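Local coordinates for protein TonB-dependent siderophore receptor (Pseudomonas aeruginosa 39016, PDB 5NEC) that probably takes up ferric siderophores, and drugs conjugated to siderophores, across the outer membrane in a TonB-dependent manner through a plugged beta-barrel, at residues A[243-248]-A[321-326]; A[330-335]-A[377-382]; A[674-679]-A[706-711]. All coordinates share one frame; numbering follows the deposited sequence.

Contact 1: A[243-248]-A[321-326]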
loop_
_atom_site.group_PDB
_atom_site.type_symbol
_atom_site.label_atom_id
_atom_site.label_comp_id
_atom_site.label_asym_id
_atom_site.label_seq_id
_atom_site.Cartn_x
_atom_site.Cartn_y
_atom_site.Cartn_z
ATOM N N GLY A 243 -10.191 -3.790 16.748
ATOM C CA GLY A 243 -9.359 -2.734 17.330
ATOM C C GLY A 243 -9.743 -2.452 18.780
ATOM O O GLY A 243 -10.493 -3.208 19.397
ATOM N N ILE A 244 -9.207 -1.344 19.284
ATOM C CA ILE A 244 -9.234 -0.970 20.683
ATOM C C ILE A 244 -9.801 0.432 20.730
ATOM O O ILE A 244 -9.349 1.309 19.978
ATOM C CB ILE A 244 -7.809 -0.965 21.265
ATOM C CG1 ILE A 244 -7.139 -2.334 21.077
ATOM C CG2 ILE A 244 -7.793 -0.563 22.745
ATOM C CD1 ILE A 244 -7.863 -3.488 21.748
ATOM N N PRO A 245 -10.810 0.661 21.594
ATOM C CA PRO A 245 -11.400 1.998 21.654
ATOM C C PRO A 245 -10.455 3.073 22.226
ATOM O O PRO A 245 -9.582 2.778 23.059
ATOM C CB PRO A 245 -12.604 1.814 22.593
ATOM C CG PRO A 245 -12.267 0.627 23.419
ATOM C CD PRO A 245 -11.409 -0.258 22.576
ATOM N N TYR A 246 -10.637 4.304 21.751
ATOM C CA TYR A 246 -10.057 5.477 22.391
ATOM C C TYR A 246 -10.692 5.649 23.771
ATOM O O TYR A 246 -11.902 5.447 23.949
ATOM C CB TYR A 246 -10.311 6.763 21.578
ATOM C CG TYR A 246 -9.612 6.812 20.251
ATOM C CD1 TYR A 246 -8.232 6.626 20.160
ATOM C CD2 TYR A 246 -10.322 7.060 19.068
ATOM C CE1 TYR A 246 -7.586 6.667 18.926
ATOM C CE2 TYR A 246 -9.672 7.115 17.837
ATOM C CZ TYR A 246 -8.311 6.916 17.769
ATOM O OH TYR A 246 -7.653 6.964 16.558
ATOM N N ALA A 247 -9.864 6.017 24.749
ATOM C CA ALA A 247 -10.371 6.513 26.039
ATOM C C ALA A 247 -11.237 7.730 25.739
ATOM O O ALA A 247 -11.018 8.398 24.719
ATOM C CB ALA A 247 -9.229 6.871 26.986
ATOM N N LYS A 248 -12.261 7.963 26.557
ATOM C CA LYS A 248 -13.162 9.084 26.327
ATOM C C LYS A 248 -13.232 9.968 27.583
ATOM O O LYS A 248 -14.042 9.739 28.493
ATOM C CB LYS A 248 -14.547 8.592 25.880
ATOM C CG LYS A 248 -15.472 9.703 25.364
ATOM C CD LYS A 248 -16.931 9.319 25.533
ATOM C CE LYS A 248 -17.879 10.508 25.563
ATOM N NZ LYS A 248 -17.699 11.342 24.359
ATOM N N GLY A 321 -19.333 6.501 25.506
ATOM C CA GLY A 321 -18.958 6.704 26.883
ATOM C C GLY A 321 -19.246 5.540 27.806
ATOM O O GLY A 321 -18.970 5.645 28.990
ATOM N N ASN A 322 -19.731 4.410 27.274
ATOM C CA ASN A 322 -19.954 3.199 28.092
ATOM C C ASN A 322 -18.668 2.653 28.718
ATOM O O ASN A 322 -18.728 1.996 29.753
ATOM C CB ASN A 322 -20.592 2.071 27.285
ATOM C CG ASN A 322 -21.882 2.479 26.613
ATOM O OD1 ASN A 322 -22.772 3.018 27.253
ATOM N ND2 ASN A 322 -21.999 2.205 25.312
ATOM N N ILE A 323 -17.522 2.886 28.078
ATOM C CA ILE A 323 -16.226 2.447 28.621
ATOM C C ILE A 323 -15.909 3.031 29.992
ATOM O O ILE A 323 -15.223 2.382 30.784
ATOM C CB ILE A 323 -15.028 2.697 27.659
ATOM C CG1 ILE A 323 -14.846 4.195 27.329
ATOM C CG2 ILE A 323 -15.201 1.856 26.393
ATOM C CD1 ILE A 323 -13.578 4.496 26.563
ATOM N N ASN A 324 -16.435 4.214 30.282
ATOM C CA ASN A 324 -16.252 4.823 31.587
ATOM C C ASN A 324 -17.020 4.177 32.735
ATOM O O ASN A 324 -16.781 4.550 33.872
ATOM C CB ASN A 324 -16.525 6.329 31.507
ATOM C CG ASN A 324 -15.503 7.034 30.644
ATOM O OD1 ASN A 324 -14.327 6.784 30.777
ATOM N ND2 ASN A 324 -15.944 7.864 29.721
ATOM N N ASN A 325 -17.923 3.234 32.460
ATOM C CA ASN A 325 -18.525 2.414 33.514
ATOM C C ASN A 325 -18.091 0.953 33.415
ATOM O O ASN A 325 -18.622 0.117 34.123
ATOM C CB ASN A 325 -20.053 2.548 33.509
ATOM C CG ASN A 325 -20.720 1.830 32.327
ATOM O OD1 ASN A 325 -20.336 0.733 31.939
ATOM N ND2 ASN A 325 -21.714 2.466 31.751
ATOM N N GLY A 326 -17.144 0.644 32.527
ATOM C CA GLY A 326 -16.574 -0.702 32.382
ATOM C C GLY A 326 -17.211 -1.615 31.336
ATOM O O GLY A 326 -17.034 -2.843 31.399
#

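Contact 2: A[330-335]-A[377-382]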
loop_
_atom_site.group_PDB
_atom_site.type_symbol
_atom_site.label_atom_id
_atom_site.label_comp_id
_atom_site.label_asym_id
_atom_site.label_seq_id
_atom_site.Cartn_x
_atom_site.Cartn_y
_atom_site.Cartn_z
ATOM N N ARG A 330 -21.105 -3.191 21.227
ATOM C CA ARG A 330 -20.604 -3.808 19.987
ATOM C C ARG A 330 -21.329 -3.233 18.782
ATOM O O ARG A 330 -22.260 -3.813 18.251
ATOM C CB ARG A 330 -20.756 -5.316 20.012
ATOM C CG ARG A 330 -19.777 -5.968 20.959
ATOM C CD ARG A 330 -20.138 -7.429 21.109
ATOM N NE ARG A 330 -19.130 -8.228 21.796
ATOM C CZ ARG A 330 -19.394 -9.261 22.602
ATOM N NH1 ARG A 330 -20.646 -9.619 22.881
ATOM N NH2 ARG A 330 -18.394 -9.925 23.173
ATOM N N ARG A 331 -20.895 -2.054 18.380
ATOM C CA ARG A 331 -21.434 -1.435 17.192
ATOM C C ARG A 331 -20.938 -2.230 15.976
ATOM O O ARG A 331 -19.792 -2.724 15.896
ATOM C CB ARG A 331 -21.077 0.044 17.090
ATOM C CG ARG A 331 -20.416 0.533 15.832
ATOM C CD ARG A 331 -21.288 0.741 14.616
ATOM N NE ARG A 331 -20.770 1.955 13.978
ATOM C CZ ARG A 331 -20.954 2.359 12.726
ATOM N NH1 ARG A 331 -21.701 1.681 11.860
ATOM N NH2 ARG A 331 -20.375 3.481 12.351
ATOM N N GLN A 332 -21.832 -2.304 15.029
ATOM C CA GLN A 332 -21.719 -3.139 13.883
ATOM C C GLN A 332 -21.455 -2.206 12.722
ATOM O O GLN A 332 -22.146 -1.217 12.549
ATOM C CB GLN A 332 -23.052 -3.873 13.774
ATOM C CG GLN A 332 -23.390 -4.444 12.453
ATOM C CD GLN A 332 -23.826 -3.434 11.431
ATOM O OE1 GLN A 332 -23.207 -3.368 10.376
ATOM N NE2 GLN A 332 -24.842 -2.639 11.720
ATOM N N ASN A 333 -20.436 -2.496 11.931
ATOM C CA ASN A 333 -20.252 -1.784 10.676
ATOM C C ASN A 333 -20.103 -2.803 9.572
ATOM O O ASN A 333 -19.710 -3.955 9.819
ATOM C CB ASN A 333 -19.029 -0.888 10.746
ATOM C CG ASN A 333 -19.140 0.339 9.843
ATOM O OD1 ASN A 333 -19.969 0.410 8.928
ATOM N ND2 ASN A 333 -18.306 1.323 10.113
ATOM N N ASN A 334 -20.456 -2.396 8.357
ATOM C CA ASN A 334 -20.473 -3.327 7.238
ATOM C C ASN A 334 -20.351 -2.647 5.895
ATOM O O ASN A 334 -20.590 -1.441 5.751
ATOM C CB ASN A 334 -21.747 -4.175 7.259
ATOM C CG ASN A 334 -22.974 -3.389 6.884
ATOM O OD1 ASN A 334 -23.201 -3.098 5.713
ATOM N ND2 ASN A 334 -23.789 -3.058 7.865
ATOM N N ARG A 335 -19.983 -3.459 4.909
ATOM C CA ARG A 335 -19.961 -3.033 3.523
ATOM C C ARG A 335 -20.068 -4.237 2.580
ATOM O O ARG A 335 -19.391 -5.256 2.761
ATOM C CB ARG A 335 -18.700 -2.248 3.229
ATOM C CG ARG A 335 -18.767 -1.534 1.885
ATOM C CD ARG A 335 -17.695 -0.472 1.698
ATOM N NE ARG A 335 -16.456 -0.784 2.418
ATOM C CZ ARG A 335 -15.604 -1.769 2.113
ATOM N NH1 ARG A 335 -15.826 -2.605 1.096
ATOM N NH2 ARG A 335 -14.528 -1.933 2.865
ATOM N N TYR A 377 -25.779 -4.178 5.007
ATOM C CA TYR A 377 -26.676 -4.988 5.812
ATOM C C TYR A 377 -27.440 -4.089 6.788
ATOM O O TYR A 377 -26.995 -3.007 7.095
ATOM C CB TYR A 377 -25.897 -6.023 6.629
ATOM C CG TYR A 377 -25.202 -7.090 5.832
ATOM C CD1 TYR A 377 -25.881 -8.246 5.417
ATOM C CD2 TYR A 377 -23.857 -6.969 5.500
ATOM C CE1 TYR A 377 -25.247 -9.240 4.681
ATOM C CE2 TYR A 377 -23.210 -7.955 4.764
ATOM C CZ TYR A 377 -23.912 -9.083 4.351
ATOM O OH TYR A 377 -23.250 -10.055 3.645
ATOM N N ILE A 378 -28.603 -4.549 7.235
ATOM C CA ILE A 378 -29.374 -3.949 8.297
ATOM C C ILE A 378 -29.270 -4.920 9.451
ATOM O O ILE A 378 -29.615 -6.081 9.299
ATOM C CB ILE A 378 -30.866 -3.812 7.897
ATOM C CG1 ILE A 378 -31.037 -2.871 6.707
ATOM C CG2 ILE A 378 -31.732 -3.354 9.071
ATOM C CD1 ILE A 378 -32.254 -3.246 5.886
ATOM N N VAL A 379 -28.796 -4.449 10.599
ATOM C CA VAL A 379 -28.445 -5.332 11.715
ATOM C C VAL A 379 -29.036 -4.785 13.020
ATOM O O VAL A 379 -28.890 -3.614 13.318
ATOM C CB VAL A 379 -26.926 -5.448 11.899
ATOM C CG1 VAL A 379 -26.576 -6.500 12.949
ATOM C CG2 VAL A 379 -26.228 -5.759 10.576
ATOM N N ASP A 380 -29.690 -5.636 13.797
ATOM C CA ASP A 380 -30.183 -5.240 15.106
ATOM C C ASP A 380 -29.065 -5.329 16.151
ATOM O O ASP A 380 -28.654 -6.430 16.533
ATOM C CB ASP A 380 -31.354 -6.141 15.518
ATOM C CG ASP A 380 -32.075 -5.653 16.772
ATOM O OD1 ASP A 380 -31.775 -4.538 17.288
ATOM O OD2 ASP A 380 -32.965 -6.413 17.215
ATOM N N THR A 381 -28.583 -4.169 16.604
ATOM C CA THR A 381 -27.657 -4.087 17.732
ATOM C C THR A 381 -28.230 -3.370 18.994
ATOM O O THR A 381 -27.475 -2.868 19.829
ATOM C CB THR A 381 -26.365 -3.389 17.303
ATOM O OG1 THR A 381 -26.692 -2.097 16.803
ATOM C CG2 THR A 381 -25.625 -4.228 16.227
ATOM N N ASN A 382 -29.549 -3.356 19.139
ATOM C CA ASN A 382 -30.214 -2.638 20.217
ATOM C C ASN A 382 -29.827 -3.239 21.573
ATOM O O ASN A 382 -30.039 -4.430 21.801
ATOM C CB ASN A 382 -31.725 -2.740 20.021
ATOM C CG ASN A 382 -32.523 -1.867 20.976
ATOM O OD1 ASN A 382 -32.049 -1.397 22.001
ATOM N ND2 ASN A 382 -33.763 -1.630 20.612
#

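Contact 3: A[674-679]-A[706-711]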
loop_
_atom_site.group_PDB
_atom_site.type_symbol
_atom_site.label_atom_id
_atom_site.label_comp_id
_atom_site.label_asym_id
_atom_site.label_seq_id
_atom_site.Cartn_x
_atom_site.Cartn_y
_atom_site.Cartn_z
ATOM N N TYR A 674 -5.459 10.191 18.967
ATOM C CA TYR A 674 -4.122 9.888 18.472
ATOM C C TYR A 674 -3.665 8.531 18.963
ATOM O O TYR A 674 -4.255 7.982 19.892
ATOM C CB TYR A 674 -3.114 10.980 18.904
ATOM C CG TYR A 674 -2.590 10.858 20.320
ATOM C CD1 TYR A 674 -3.299 11.388 21.389
ATOM C CD2 TYR A 674 -1.371 10.230 20.584
ATOM C CE1 TYR A 674 -2.818 11.303 22.698
ATOM C CE2 TYR A 674 -0.878 10.122 21.866
ATOM C CZ TYR A 674 -1.596 10.666 22.922
ATOM O OH TYR A 674 -1.095 10.543 24.194
ATOM N N VAL A 675 -2.630 8.000 18.311
ATOM C CA VAL A 675 -1.916 6.820 18.785
ATOM C C VAL A 675 -0.483 7.213 19.071
ATOM O O VAL A 675 0.108 7.974 18.300
ATOM C CB VAL A 675 -1.962 5.616 17.815
ATOM C CG1 VAL A 675 -3.398 5.148 17.642
ATOM C CG2 VAL A 675 -1.274 5.898 16.484
ATOM N N PRO A 676 0.070 6.713 20.183
ATOM C CA PRO A 676 1.396 7.156 20.578
ATOM C C PRO A 676 2.514 6.641 19.653
ATOM O O PRO A 676 2.322 5.690 18.908
ATOM C CB PRO A 676 1.552 6.565 21.982
ATOM C CG PRO A 676 0.757 5.311 21.935
ATOM C CD PRO A 676 -0.429 5.618 21.048
ATOM N N ASP A 677 3.668 7.296 19.737
ATOM C CA ASP A 677 4.878 6.881 19.055
ATOM C C ASP A 677 5.389 5.544 19.588
ATOM O O ASP A 677 5.007 5.137 20.694
ATOM C CB ASP A 677 5.970 7.970 19.151
ATOM C CG ASP A 677 6.562 8.142 20.561
ATOM O OD1 ASP A 677 5.874 7.896 21.560
ATOM O OD2 ASP A 677 7.737 8.557 20.666
ATOM N N TYR A 678 6.235 4.865 18.803
ATOM C CA TYR A 678 6.809 3.576 19.204
ATOM C C TYR A 678 8.078 3.253 18.421
ATOM O O TYR A 678 8.302 3.769 17.314
ATOM C CB TYR A 678 5.806 2.437 19.000
ATOM C CG TYR A 678 5.474 2.208 17.536
ATOM C CD1 TYR A 678 4.500 2.970 16.900
ATOM C CD2 TYR A 678 6.174 1.263 16.769
ATOM C CE1 TYR A 678 4.203 2.781 15.560
ATOM C CE2 TYR A 678 5.890 1.077 15.434
ATOM C CZ TYR A 678 4.906 1.841 14.835
ATOM O OH TYR A 678 4.610 1.655 13.511
ATOM N N TRP A 679 8.877 2.377 19.027
ATOM C CA TRP A 679 10.030 1.735 18.423
ATOM C C TRP A 679 9.668 0.277 18.231
ATOM O O TRP A 679 9.107 -0.346 19.130
ATOM C CB TRP A 679 11.254 1.830 19.357
ATOM C CG TRP A 679 11.985 3.115 19.224
ATOM C CD1 TRP A 679 11.873 4.218 20.024
ATOM C CD2 TRP A 679 12.942 3.448 18.206
ATOM N NE1 TRP A 679 12.705 5.218 19.565
ATOM C CE2 TRP A 679 13.368 4.772 18.448
ATOM C CE3 TRP A 679 13.464 2.760 17.100
ATOM C CZ2 TRP A 679 14.302 5.417 17.640
ATOM C CZ3 TRP A 679 14.396 3.399 16.296
ATOM C CH2 TRP A 679 14.807 4.722 16.574
ATOM N N LYS A 706 3.560 -3.348 22.309
ATOM C CA LYS A 706 2.174 -3.111 21.950
ATOM C C LYS A 706 2.088 -1.709 21.347
ATOM O O LYS A 706 2.554 -0.738 21.940
ATOM C CB LYS A 706 1.236 -3.266 23.139
ATOM C CG LYS A 706 -0.229 -3.389 22.720
ATOM C CD LYS A 706 -1.192 -3.642 23.875
ATOM C CE LYS A 706 -1.391 -2.394 24.711
ATOM N NZ LYS A 706 -1.985 -2.758 26.015
ATOM N N TYR A 707 1.545 -1.620 20.138
ATOM C CA TYR A 707 1.433 -0.348 19.451
ATOM C C TYR A 707 0.310 -0.383 18.430
ATOM O O TYR A 707 -0.240 -1.441 18.115
ATOM C CB TYR A 707 2.772 0.068 18.802
ATOM C CG TYR A 707 3.182 -0.745 17.582
ATOM C CD1 TYR A 707 2.821 -0.337 16.288
ATOM C CD2 TYR A 707 3.929 -1.917 17.719
ATOM C CE1 TYR A 707 3.189 -1.077 15.174
ATOM C CE2 TYR A 707 4.313 -2.655 16.610
ATOM C CZ TYR A 707 3.943 -2.237 15.340
ATOM O OH TYR A 707 4.321 -2.972 14.245
ATOM N N PHE A 708 -0.012 0.796 17.919
ATOM C CA PHE A 708 -1.173 0.986 17.095
ATOM C C PHE A 708 -0.754 1.575 15.771
ATOM O O PHE A 708 -0.274 2.706 15.693
ATOM C CB PHE A 708 -2.168 1.883 17.823
ATOM C CG PHE A 708 -2.600 1.328 19.145
ATOM C CD1 PHE A 708 -3.681 0.464 19.227
ATOM C CD2 PHE A 708 -1.902 1.646 20.310
ATOM C CE1 PHE A 708 -4.063 -0.070 20.450
ATOM C CE2 PHE A 708 -2.278 1.120 21.533
ATOM C CZ PHE A 708 -3.357 0.254 21.607
ATOM N N ASP A 709 -0.946 0.767 14.738
ATOM C CA ASP A 709 -0.490 1.064 13.377
ATOM C C ASP A 709 -1.496 1.853 12.529
ATOM O O ASP A 709 -1.129 2.310 11.466
ATOM C CB ASP A 709 -0.103 -0.240 12.652
ATOM C CG ASP A 709 -1.249 -1.248 12.564
ATOM O OD1 ASP A 709 -2.162 -1.248 13.404
ATOM O OD2 ASP A 709 -1.232 -2.069 11.649
ATOM N N LYS A 710 -2.747 1.994 12.970
ATOM C CA LYS A 710 -3.711 2.879 12.282
ATOM C C LYS A 710 -4.548 3.606 13.317
ATOM O O LYS A 710 -5.085 2.981 14.244
ATOM C CB LYS A 710 -4.662 2.107 11.356
ATOM C CG LYS A 710 -4.000 1.184 10.339
ATOM C CD LYS A 710 -4.978 0.164 9.809
ATOM C CE LYS A 710 -4.268 -0.818 8.899
ATOM N NZ LYS A 710 -3.246 -1.632 9.603
ATOM N N ALA A 711 -4.636 4.925 13.158
ATOM C CA ALA A 711 -5.461 5.771 14.002
ATOM C C ALA A 711 -6.627 6.244 13.158
ATOM O O ALA A 711 -6.420 6.970 12.202
ATOM C CB ALA A 711 -4.647 6.959 14.490
HETATM O O HOH W 1 1.147 3.339 19.172
#

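Contact 1: A[243-248]-A[321-326]
Ile-323 reaches out from a short 3-10 turn and lays its CD1 methyl against the backbone of 243-248, 3.2 Å from the carbonyl oxygen of Tyr-246 and close to Lys-248 N. Its CG1 branch sits between the backbone N and the carbonyl carbon (chi1 61°) and runs on extended, which carries the methyl across to the facing chain. Ile-323 CG2 comes only loosely to the ring of Pro-245, 4.4 Å from Pro-245 CG. One residue on, Asn-324 turns its amide so that ND2 donates to Lys-248 O at 2.9 Å; the oxygen lies close to the amide plane and the N-H...O angle is 156°. Both partners probably lie on the extracellular side, as in TonB-dependent receptors: 321-326 is in the connection between barrel strands 296-316 and 327-354, and 244-245 is a short strand paired with 716-719. The aliphatic part of Lys-248 passes alongside Gly-321, Lys-248 CD lying 3.6 Å from Gly-321 CA, before the chain bends at its last torsion and takes the ammonium end away from the turn. The ring of Tyr-246 leads off to Tyr-712, whose carbonyl takes its hydroxyl.

Contact 2: A[330-335]-A[377-382]
Asn-334 and Tyr-377 make the polar end of this contact, the amide of the one bridging to both backbone polar groups of the other. Tyr-377 N donates to Asn-334 OD1 at 2.9 Å, arriving from above the carbonyl plane, and Asn-334 ND2 gives a longer, more bent bond of 3.3 Å to Tyr-377 O. A side chain thus does what a facing strand's backbone would do in a regular ladder. The Asn-334 CG group also meets the Tyr-377 ring at its edge, amide and ring planes standing 81° apart.

Next along, Gln-332 spreads its flat amide over Val-379, Gln-332 CD resting 3.5 Å from Val-379 CG2. With CG anti to the backbone N (chi1 160°) and a bend at chi2, the chain folds along its own strand, so that Gln-332 OE1 takes a hydrogen from Asn-334 ND2 at 2.6 Å, a short distance for such a bond. It is nearly straight, 167° at the hydrogen, and together with the two bonds to Tyr-377 it would hold the rotation of the Asn-334 amide. At the far end Thr-381 turns its methyl inward, Thr-381 CG2 lying 3.6 Å from Gln-332 CB.

Further out, an Asx turn at Asp-380 bends the chain after Val-379, and the Tyr-377 hydroxyl is tied to Asp-310. The two segments run antiparallel near the open ends of hairpin strands 327-354 and 357-379; strand 296-316 pairs with the other side of 330-335, and strand 419-421 flanks 377-379.

Contact 3: A[674-679]-A[706-711]
A buried contact of apolar and aromatic side chains joins the start of barrel strand 674-688 to the chain that enters the small sheet of strands 708-711, 716-719 and 244-245. At one end Tyr-678 and Tyr-707 form an offset stack, centroids 3.9 Å apart and planes at 16°. Tyr-707 CD1 lies over the centre of the Tyr-678 ring, 3.3 Å from Tyr-678 CZ, and Tyr-707 CB adds a CH-pi contact over the same face. Both tyrosines hold CG between the backbone N and the carbonyl carbon (chi1 66° and 72°), which brings the rings face to face between the two backbones. At the other end Val-675 wedges in: Val-675 CG1 is 3.5 Å from Phe-708 CB and 3.8 Å from Ala-711 CB, while CG2 turns to Phe-708 O. No direct hydrogen bond links the segments; between them a water donates to Pro-676 O at 2.6 Å and accepts from Phe-708 N at 3.1 Å. Within 706-711 Lys-710 NZ makes a salt bridge to Asp-709, and it also bonds to Gln-71 of the plug. Here the connection between strands 693-700 and 724-733 folds back on the barrel wall, as loops do in TonB-dependent receptors.

In the fold
Contact 3 is the buried one, contact 1 is partly buried, and contact 2 lies at the surface. Their chemistry follows: stacked rings and methyls with a bridging water in contact 3, a methyl and a lysine's aliphatic chain on backbone with a single amide bond in contact 1, and a network of side-chain amides beside a small patch of methyls in contact 2. Contacts 1 and 3 share the small sheet of strands 244-245, 716-719 and 708-711 and touch directly, Tyr-246 packing on Ala-711 and Ile-244 on Phe-708. Contacts 1 and 2 adjoin in sequence, the turn 321-326 leading into strand 327-354. Contacts 2 and 3 do not meet, their nearest atoms being about 12 Å apart.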